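Local coordinates for protein GCN5-related N-acetyltransferase (Anabaena variabilis, PDB 2OZG) that binds coenzyme A and probably transfers acetyl groups to amines, perhaps those of aminoglycosides, as a GCN5-related N-acetyltransferase, at residues M287-A299 with L312-F326. Numbering follows the deposited sequence. Where two conformers were deposited one is given.
Sequences MLRIVNVCKALEA and LEVQDDLLATNQGKF
A buried salt bridge between Arg289 and Asp316, continued by the side-chain amide of Asn322 and a small apolar patch, ties the end of strand 279-290 and the start of helix 293-299 to the hairpin formed by strands 308-315 and 324-331. The guanidinium grips the carboxylate end-on, NH1 lying 2.7 Å from Asp316 OD2 and NH2 2.8 Å from OD1. Both oxygens are met on their syn sides, although the two planes are turned 41° apart. A bend at chi2 (-70°) carries the arginine end to the hairpin. NH1 also donates to Ile290 O in its own segment, and NE to Ala129 O. Asp316 has further donors: OD1 accepts from Leu318 N, closing an Asx turn, and from Leu319 N, which makes it an Asx motif, while Asn322 ND2 reaches OD2 from the face opposite to Arg289 NH1. With five donors on one carboxylate, its charged form is probably favoured.

Asn322 passes the network on to the other chain segment. Its ND2 gives a second bond to Val291 O, at 2.8 Å and from above the carbonyl plane of Val291, and its OD1 receives Val293 N at 2.9 Å in a nearly straight bond (168°). Val291 O lies close to the amide plane of Asn322, whereas Val293 N comes to OD1 from above it. The junction thus joins strand 279-290, which pairs with strands 115-118 and 132-143 of the acetyltransferase part, to the region assigned to the sterol carrier protein family, in which the hairpin lies. At its beginning helix 293-299 is capped by Asn292 OD1, which accepts from Lys295 N.

Beyond the polar part, Val293 CG1 sits over the centre of the Phe326 ring in a CH-pi contact. Cys294 SG approaches the same ring obliquely. Leu297 and Leu312 meet tip to tip through their CD1 methyls.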
HETATM    1  N   MSE A 287      31.239  -8.358  -5.121  1.00 30.63           N
HETATM    2  CA  MSE A 287      32.343  -8.007  -5.935  1.00 30.03           C
HETATM    3  C   MSE A 287      33.566  -8.720  -5.540  1.00 31.83           C
HETATM    4  O   MSE A 287      33.737  -9.092  -4.375  1.00 34.08           O
HETATM    5  CB  MSE A 287      32.564  -6.530  -5.797  1.00 30.50           C
HETATM    6  CG  MSE A 287      31.477  -5.653  -6.385  1.00 33.37           C
HETATM    7 SE   MSE A 287      31.952  -3.732  -6.316  0.75 34.66          SE
HETATM    8  CE  MSE A 287      31.454  -3.188  -8.165  1.00 44.90           C
ATOM      9  N   LEU A 288      34.474  -8.847  -6.492  1.00 33.20           N
ATOM     10  CA  LEU A 288      35.762  -9.541  -6.281  1.00 30.24           C
ATOM     11  C   LEU A 288      36.928  -8.708  -6.807  1.00 29.74           C
ATOM     12  O   LEU A 288      36.816  -8.043  -7.832  1.00 32.69           O
ATOM     13  CB  LEU A 288      35.731 -10.891  -7.038  1.00 33.86           C
ATOM     14  CG  LEU A 288      36.952 -11.824  -6.824  1.00 33.70           C
ATOM     15  CD1 LEU A 288      36.615 -13.281  -6.560  1.00 36.41           C
ATOM     16  CD2 LEU A 288      37.954 -11.690  -7.999  1.00 34.74           C
ATOM     17  N   ARG A 289      38.044  -8.754  -6.088  1.00 32.44           N
ATOM     18  CA  ARG A 289      39.247  -8.121  -6.512  1.00 31.36           C
ATOM     19  C   ARG A 289      40.274  -9.219  -6.749  1.00 33.14           C
ATOM     20  O   ARG A 289      40.517 -10.073  -5.868  1.00 31.65           O
ATOM     21  CB  ARG A 289      39.756  -7.146  -5.435  1.00 30.12           C
ATOM     22  CG  ARG A 289      40.434  -5.844  -6.028  1.00 28.19           C
ATOM     23  CD  ARG A 289      41.770  -6.036  -6.696  1.00 35.60           C
ATOM     24  NE  ARG A 289      42.270  -4.730  -7.139  1.00 36.57           N
ATOM     25  CZ  ARG A 289      43.412  -4.543  -7.778  1.00 33.93           C
ATOM     26  NH1 ARG A 289      44.196  -5.577  -8.080  1.00 35.07           N
ATOM     27  NH2 ARG A 289      43.746  -3.330  -8.168  1.00 33.38           N
ATOM     28  N   ILE A 290      40.847  -9.245  -7.941  1.00 34.77           N
ATOM     29  CA  ILE A 290      42.004 -10.117  -8.198  1.00 34.17           C
ATOM     30  C   ILE A 290      43.205  -9.409  -7.602  1.00 33.87           C
ATOM     31  O   ILE A 290      43.681  -8.413  -8.130  1.00 31.85           O
ATOM     32  CB  ILE A 290      42.213 -10.340  -9.695  1.00 34.77           C
ATOM     33  CG1 ILE A 290      40.951 -10.967 -10.314  1.00 34.98           C
ATOM     34  CG2 ILE A 290      43.517 -11.135  -9.958  1.00 27.46           C
ATOM     35  CD1 ILE A 290      40.761 -12.470 -10.143  1.00 31.32           C
ATOM     36  N   VAL A 291      43.664  -9.902  -6.463  1.00 32.91           N
ATOM     37  CA  VAL A 291      44.782  -9.297  -5.765  1.00 30.50           C
ATOM     38  C   VAL A 291      46.143  -9.717  -6.375  1.00 34.63           C
ATOM     39  O   VAL A 291      47.077  -8.895  -6.511  1.00 32.83           O
ATOM     40  CB  VAL A 291      44.734  -9.645  -4.269  1.00 28.13           C
ATOM     41  CG1 VAL A 291      45.949  -9.062  -3.528  1.00 29.63           C
ATOM     42  CG2 VAL A 291      43.424  -9.146  -3.643  1.00 31.15           C
ATOM     43  N   ASN A 292      46.237 -11.001  -6.741  1.00 32.79           N
ATOM     44  CA  ASN A 292      47.421 -11.562  -7.428  1.00 31.93           C
ATOM     45  C   ASN A 292      46.993 -12.381  -8.656  1.00 33.36           C
ATOM     46  O   ASN A 292      46.378 -13.442  -8.529  1.00 29.13           O
ATOM     47  CB  ASN A 292      48.249 -12.390  -6.477  1.00 28.44           C
ATOM     48  CG  ASN A 292      49.572 -12.773  -7.080  1.00 38.56           C
ATOM     49  OD1 ASN A 292      49.649 -13.497  -8.076  1.00 31.91           O
ATOM     50  ND2 ASN A 292      50.618 -12.243  -6.511  1.00 38.50           N
ATOM     51  N   VAL A 293      47.260 -11.864  -9.840  1.00 31.53           N
ATOM     52  CA  VAL A 293      46.796 -12.532 -11.051  1.00 35.42           C
ATOM     53  C   VAL A 293      47.291 -13.958 -11.175  1.00 36.15           C
ATOM     54  O   VAL A 293      46.507 -14.855 -11.456  1.00 34.92           O
ATOM     55  CB  VAL A 293      47.193 -11.721 -12.360  1.00 34.67           C
ATOM     56  CG1 VAL A 293      47.002 -12.531 -13.644  1.00 37.56           C
ATOM     57  CG2 VAL A 293      46.383 -10.466 -12.450  1.00 34.13           C
ATOM     58  N   CYS A 294      48.596 -14.171 -10.972  0.50 35.32           N
ATOM     59  CA  CYS A 294      49.186 -15.506 -11.101  0.50 34.02           C
ATOM     60  C   CYS A 294      48.631 -16.470 -10.082  0.50 32.97           C
ATOM     61  O   CYS A 294      48.169 -17.552 -10.426  0.50 31.42           O
ATOM     62  CB  CYS A 294      50.714 -15.466 -10.941  0.50 35.70           C
ATOM     63  SG  CYS A 294      51.525 -14.454 -12.166  0.50 36.88           S
ATOM     64  N   LYS A 295      48.697 -16.091  -8.815  1.00 31.87           N
ATOM     65  CA  LYS A 295      48.241 -16.981  -7.780  1.00 30.29           C
ATOM     66  C   LYS A 295      46.724 -17.258  -7.867  1.00 31.07           C
ATOM     67  O   LYS A 295      46.285 -18.369  -7.641  1.00 32.82           O
ATOM     68  CB  LYS A 295      48.635 -16.460  -6.417  1.00 32.36           C
ATOM     69  CG  LYS A 295      50.133 -16.287  -6.189  1.00 32.81           C
ATOM     70  CD  LYS A 295      50.911 -17.602  -6.169  1.00 53.25           C
ATOM     71  N   ALA A 296      45.939 -16.258  -8.199  1.00 31.40           N
ATOM     72  CA  ALA A 296      44.476 -16.448  -8.312  1.00 33.50           C
ATOM     73  C   ALA A 296      44.156 -17.478  -9.405  1.00 33.02           C
ATOM     74  O   ALA A 296      43.385 -18.415  -9.172  1.00 33.76           O
ATOM     75  CB  ALA A 296      43.771 -15.153  -8.603  1.00 32.82           C
ATOM     76  N   LEU A 297      44.782 -17.327 -10.564  1.00 32.81           N
ATOM     77  CA  LEU A 297      44.575 -18.230 -11.693  1.00 34.48           C
ATOM     78  C   LEU A 297      45.096 -19.650 -11.419  1.00 34.35           C
ATOM     79  O   LEU A 297      44.446 -20.623 -11.815  1.00 27.77           O
ATOM     80  CB  LEU A 297      45.203 -17.669 -12.957  1.00 32.55           C
ATOM     81  CG  LEU A 297      44.462 -16.452 -13.497  1.00 34.29           C
ATOM     82  CD1 LEU A 297      45.284 -15.722 -14.575  1.00 34.34           C
ATOM     83  CD2 LEU A 297      43.071 -16.844 -14.001  1.00 30.43           C
ATOM     84  N   GLU A 298      46.238 -19.765 -10.720  1.00 34.19           N
ATOM     85  CA  GLU A 298      46.794 -21.076 -10.402  1.00 32.87           C
ATOM     86  C   GLU A 298      46.043 -21.792  -9.297  1.00 33.50           C
ATOM     87  O   GLU A 298      46.061 -23.016  -9.224  1.00 30.63           O
ATOM     88  CB  GLU A 298      48.291 -20.973 -10.065  1.00 33.27           C
ATOM     89  CG  GLU A 298      49.130 -20.529 -11.267  1.00 32.86           C
ATOM     90  CD  GLU A 298      50.595 -20.579 -11.017  1.00 39.77           C
ATOM     91  OE1 GLU A 298      50.964 -20.487  -9.823  1.00 37.76           O
ATOM     92  OE2 GLU A 298      51.352 -20.711 -12.033  1.00 42.85           O
ATOM     93  N   ALA A 299      45.333 -21.060  -8.451  1.00 30.05           N
ATOM     94  CA  ALA A 299      44.602 -21.693  -7.366  1.00 28.10           C
ATOM     95  C   ALA A 299      43.236 -22.215  -7.744  1.00 29.89           C
ATOM     96  O   ALA A 299      42.714 -23.111  -7.089  1.00 29.06           O
ATOM     97  CB  ALA A 299      44.486 -20.725  -6.212  1.00 31.35           C
ATOM     98  N   LEU A 312      47.087 -13.337 -21.990  1.00 31.02           N
ATOM     99  CA  LEU A 312      46.394 -12.198 -21.377  1.00 34.04           C
ATOM    100  C   LEU A 312      47.270 -10.976 -21.282  1.00 34.07           C
ATOM    101  O   LEU A 312      48.516 -11.082 -21.199  1.00 32.61           O
ATOM    102  CB  LEU A 312      46.054 -12.544 -19.923  1.00 34.09           C
ATOM    103  CG  LEU A 312      45.132 -13.738 -19.602  1.00 30.41           C
ATOM    104  CD1 LEU A 312      45.291 -14.203 -18.145  1.00 40.48           C
ATOM    105  CD2 LEU A 312      43.692 -13.301 -19.853  1.00 36.26           C
ATOM    106  N   GLU A 313      46.614  -9.827 -21.288  1.00 35.87           N
ATOM    107  CA  GLU A 313      47.264  -8.555 -21.061  1.00 37.49           C
ATOM    108  C   GLU A 313      46.434  -7.804 -20.056  1.00 34.10           C
ATOM    109  O   GLU A 313      45.337  -7.363 -20.334  1.00 29.95           O
ATOM    110  CB  GLU A 313      47.433  -7.754 -22.337  1.00 38.20           C
ATOM    111  CG  GLU A 313      48.427  -6.613 -22.159  1.00 50.32           C
ATOM    112  CD  GLU A 313      48.832  -6.042 -23.471  1.00 59.35           C
ATOM    113  OE1 GLU A 313      47.934  -5.651 -24.242  1.00 65.16           O
ATOM    114  OE2 GLU A 313      50.048  -6.006 -23.743  1.00 71.09           O
ATOM    115  N   VAL A 314      46.985  -7.640 -18.865  1.00 31.49           N
ATOM    116  CA  VAL A 314      46.212  -7.063 -17.780  1.00 31.93           C
ATOM    117  C   VAL A 314      46.705  -5.683 -17.335  1.00 31.54           C
ATOM    118  O   VAL A 314      47.904  -5.455 -17.275  1.00 28.63           O
ATOM    119  CB  VAL A 314      46.252  -8.004 -16.539  1.00 26.23           C
ATOM    120  CG1 VAL A 314      45.325  -7.504 -15.408  1.00 32.35           C
ATOM    121  CG2 VAL A 314      45.915  -9.431 -16.934  1.00 33.11           C
ATOM    122  N   GLN A 315      45.764  -4.775 -17.081  0.50 32.99           N
ATOM    123  CA  GLN A 315      46.075  -3.474 -16.505  0.50 33.57           C
ATOM    124  C   GLN A 315      45.693  -3.530 -15.036  0.50 33.24           C
ATOM    125  O   GLN A 315      44.657  -4.078 -14.692  0.50 31.10           O
ATOM    126  CB  GLN A 315      45.323  -2.306 -17.174  0.50 34.69           C
ATOM    127  CG  GLN A 315      45.606  -0.972 -16.458  0.50 34.56           C
ATOM    128  CD  GLN A 315      45.005   0.282 -17.110  0.50 40.43           C
ATOM    129  OE1 GLN A 315      44.836   0.365 -18.336  0.50 41.32           O
ATOM    130  NE2 GLN A 315      44.720   1.285 -16.276  0.50 42.11           N
ATOM    131  N   ASP A 316      46.551  -2.992 -14.176  1.00 32.36           N
ATOM    132  CA  ASP A 316      46.254  -2.845 -12.729  1.00 31.99           C
ATOM    133  C   ASP A 316      47.005  -1.598 -12.304  1.00 30.63           C
ATOM    134  O   ASP A 316      48.248  -1.614 -12.180  1.00 32.27           O
ATOM    135  CB  ASP A 316      46.723  -4.035 -11.912  1.00 30.36           C
ATOM    136  CG  ASP A 316      46.224  -4.013 -10.498  1.00 34.01           C
ATOM    137  OD1 ASP A 316      45.943  -2.930  -9.934  1.00 35.62           O
ATOM    138  OD2 ASP A 316      46.099  -5.111  -9.923  1.00 32.05           O
ATOM    139  N   ASP A 317      46.258  -0.543 -12.051  1.00 30.34           N
ATOM    140  CA  ASP A 317      46.833   0.737 -11.696  1.00 37.55           C
ATOM    141  C   ASP A 317      47.226   0.833 -10.203  1.00 38.07           C
ATOM    142  O   ASP A 317      47.812   1.833  -9.794  1.00 42.44           O
ATOM    143  CB  ASP A 317      45.836   1.850 -12.037  1.00 38.05           C
ATOM    144  CG  ASP A 317      44.577   1.812 -11.152  1.00 51.41           C
ATOM    145  OD1 ASP A 317      44.181   0.704 -10.715  1.00 75.58           O
ATOM    146  OD2 ASP A 317      43.949   2.878 -10.924  1.00 63.47           O
ATOM    147  N   LEU A 318      46.874  -0.178  -9.396  1.00 36.44           N
ATOM    148  CA  LEU A 318      47.164  -0.178  -7.955  1.00 34.31           C
ATOM    149  C   LEU A 318      48.302  -1.112  -7.591  1.00 35.58           C
ATOM    150  O   LEU A 318      49.221  -0.729  -6.888  1.00 35.91           O
ATOM    151  CB  LEU A 318      45.922  -0.590  -7.169  1.00 33.47           C
ATOM    152  CG  LEU A 318      46.055  -0.552  -5.635  1.00 33.43           C
ATOM    153  CD1 LEU A 318      46.355   0.875  -5.178  1.00 37.88           C
ATOM    154  CD2 LEU A 318      44.833  -1.098  -4.924  1.00 37.44           C
ATOM    155  N   LEU A 319      48.204  -2.352  -8.042  1.00 34.40           N
ATOM    156  CA  LEU A 319      49.186  -3.390  -7.736  1.00 35.66           C
ATOM    157  C   LEU A 319      50.004  -3.742  -8.981  1.00 34.86           C
ATOM    158  O   LEU A 319      49.631  -4.598  -9.773  1.00 36.25           O
ATOM    159  CB  LEU A 319      48.482  -4.606  -7.130  1.00 35.77           C
ATOM    160  CG  LEU A 319      47.666  -4.265  -5.870  1.00 29.16           C
ATOM    161  CD1 LEU A 319      46.856  -5.464  -5.385  1.00 32.76           C
ATOM    162  CD2 LEU A 319      48.497  -3.740  -4.710  1.00 36.93           C
ATOM    163  N   ALA A 320      51.116  -3.040  -9.140  1.00 36.83           N
ATOM    164  CA  ALA A 320      51.993  -3.162 -10.291  1.00 37.91           C
ATOM    165  C   ALA A 320      52.362  -4.585 -10.705  1.00 38.24           C
ATOM    166  O   ALA A 320      52.559  -4.822 -11.877  1.00 39.27           O
ATOM    167  CB  ALA A 320      53.269  -2.367 -10.062  1.00 41.10           C
ATOM    168  N   THR A 321      52.487  -5.520  -9.772  1.00 37.97           N
ATOM    169  CA  THR A 321      52.830  -6.906 -10.157  1.00 39.34           C
ATOM    170  C   THR A 321      51.787  -7.626 -11.020  1.00 35.80           C
ATOM    171  O   THR A 321      52.058  -8.684 -11.578  1.00 35.19           O
ATOM    172  CB  THR A 321      53.093  -7.793  -8.917  1.00 41.26           C
ATOM    173  OG1 THR A 321      51.898  -7.914  -8.149  1.00 49.52           O
ATOM    174  CG2 THR A 321      54.239  -7.210  -8.056  1.00 54.88           C
ATOM    175  N   ASN A 322      50.572  -7.098 -11.089  1.00 34.62           N
ATOM    176  CA  ASN A 322      49.515  -7.660 -11.883  1.00 32.05           C
ATOM    177  C   ASN A 322      49.386  -7.002 -13.284  1.00 35.68           C
ATOM    178  O   ASN A 322      48.575  -7.419 -14.137  1.00 29.82           O
ATOM    179  CB  ASN A 322      48.182  -7.389 -11.176  1.00 35.74           C
ATOM    180  CG  ASN A 322      47.996  -8.187  -9.895  1.00 33.25           C
ATOM    181  OD1 ASN A 322      48.533  -9.260  -9.743  1.00 34.19           O
ATOM    182  ND2 ASN A 322      47.186  -7.661  -8.995  1.00 32.41           N
ATOM    183  N   GLN A 323      50.136  -5.931 -13.480  1.00 33.02           N
ATOM    184  CA  GLN A 323      50.075  -5.160 -14.712  1.00 35.94           C
ATOM    185  C   GLN A 323      51.010  -5.802 -15.693  1.00 36.45           C
ATOM    186  O   GLN A 323      52.181  -5.807 -15.440  1.00 37.19           O
ATOM    187  CB  GLN A 323      50.584  -3.742 -14.412  1.00 36.40           C
ATOM    188  CG  GLN A 323      50.819  -2.838 -15.591  1.00 43.47           C
ATOM    189  CD  GLN A 323      49.577  -2.271 -16.191  1.00 47.81           C
ATOM    190  OE1 GLN A 323      48.738  -1.645 -15.513  1.00 42.71           O
ATOM    191  NE2 GLN A 323      49.465  -2.437 -17.494  1.00 60.56           N
ATOM    192  N   GLY A 324      50.527  -6.350 -16.800  1.00 37.67           N
ATOM    193  CA  GLY A 324      51.453  -6.915 -17.785  1.00 35.50           C
ATOM    194  C   GLY A 324      50.868  -8.075 -18.550  1.00 36.29           C
ATOM    195  O   GLY A 324      49.659  -8.309 -18.517  1.00 34.74           O
ATOM    196  N   LYS A 325      51.741  -8.846 -19.198  1.00 33.66           N
ATOM    197  CA  LYS A 325      51.290  -9.964 -20.004  1.00 35.70           C
ATOM    198  C   LYS A 325      51.551 -11.275 -19.278  1.00 35.03           C
ATOM    199  O   LYS A 325      52.577 -11.429 -18.669  1.00 34.45           O
ATOM    200  CB  LYS A 325      51.981  -9.971 -21.346  1.00 38.29           C
ATOM    201  CG  LYS A 325      51.649  -8.786 -22.260  1.00 42.64           C
ATOM    202  CD  LYS A 325      52.625  -8.860 -23.428  1.00 51.98           C
ATOM    203  CE  LYS A 325      52.263  -7.958 -24.565  1.00 59.34           C
ATOM    204  NZ  LYS A 325      53.246  -8.184 -25.703  1.00 62.48           N
ATOM    205  N   PHE A 326      50.571 -12.166 -19.320  1.00 34.10           N
ATOM    206  CA  PHE A 326      50.598 -13.455 -18.657  1.00 35.21           C
ATOM    207  C   PHE A 326      50.046 -14.509 -19.647  1.00 34.25           C
ATOM    208  O   PHE A 326      49.075 -14.259 -20.407  1.00 35.24           O
ATOM    209  CB  PHE A 326      49.696 -13.445 -17.383  1.00 35.36           C
ATOM    210  CG  PHE A 326      50.063 -12.395 -16.374  1.00 39.99           C
ATOM    211  CD1 PHE A 326      49.503 -11.117 -16.440  1.00 33.34           C
ATOM    212  CD2 PHE A 326      50.973 -12.678 -15.349  1.00 37.21           C
ATOM    213  CE1 PHE A 326      49.873 -10.118 -15.528  1.00 35.14           C
ATOM    214  CE2 PHE A 326      51.339 -11.682 -14.424  1.00 37.72           C
ATOM    215  CZ  PHE A 326      50.792 -10.405 -14.514  1.00 39.17           C
TER
HETATM  216  O   HOH W   1      42.821  -0.918  -9.506  1.00 48.09           O
HETATM  217  O   HOH W   2      50.442 -11.795 -10.657  1.00 39.14           O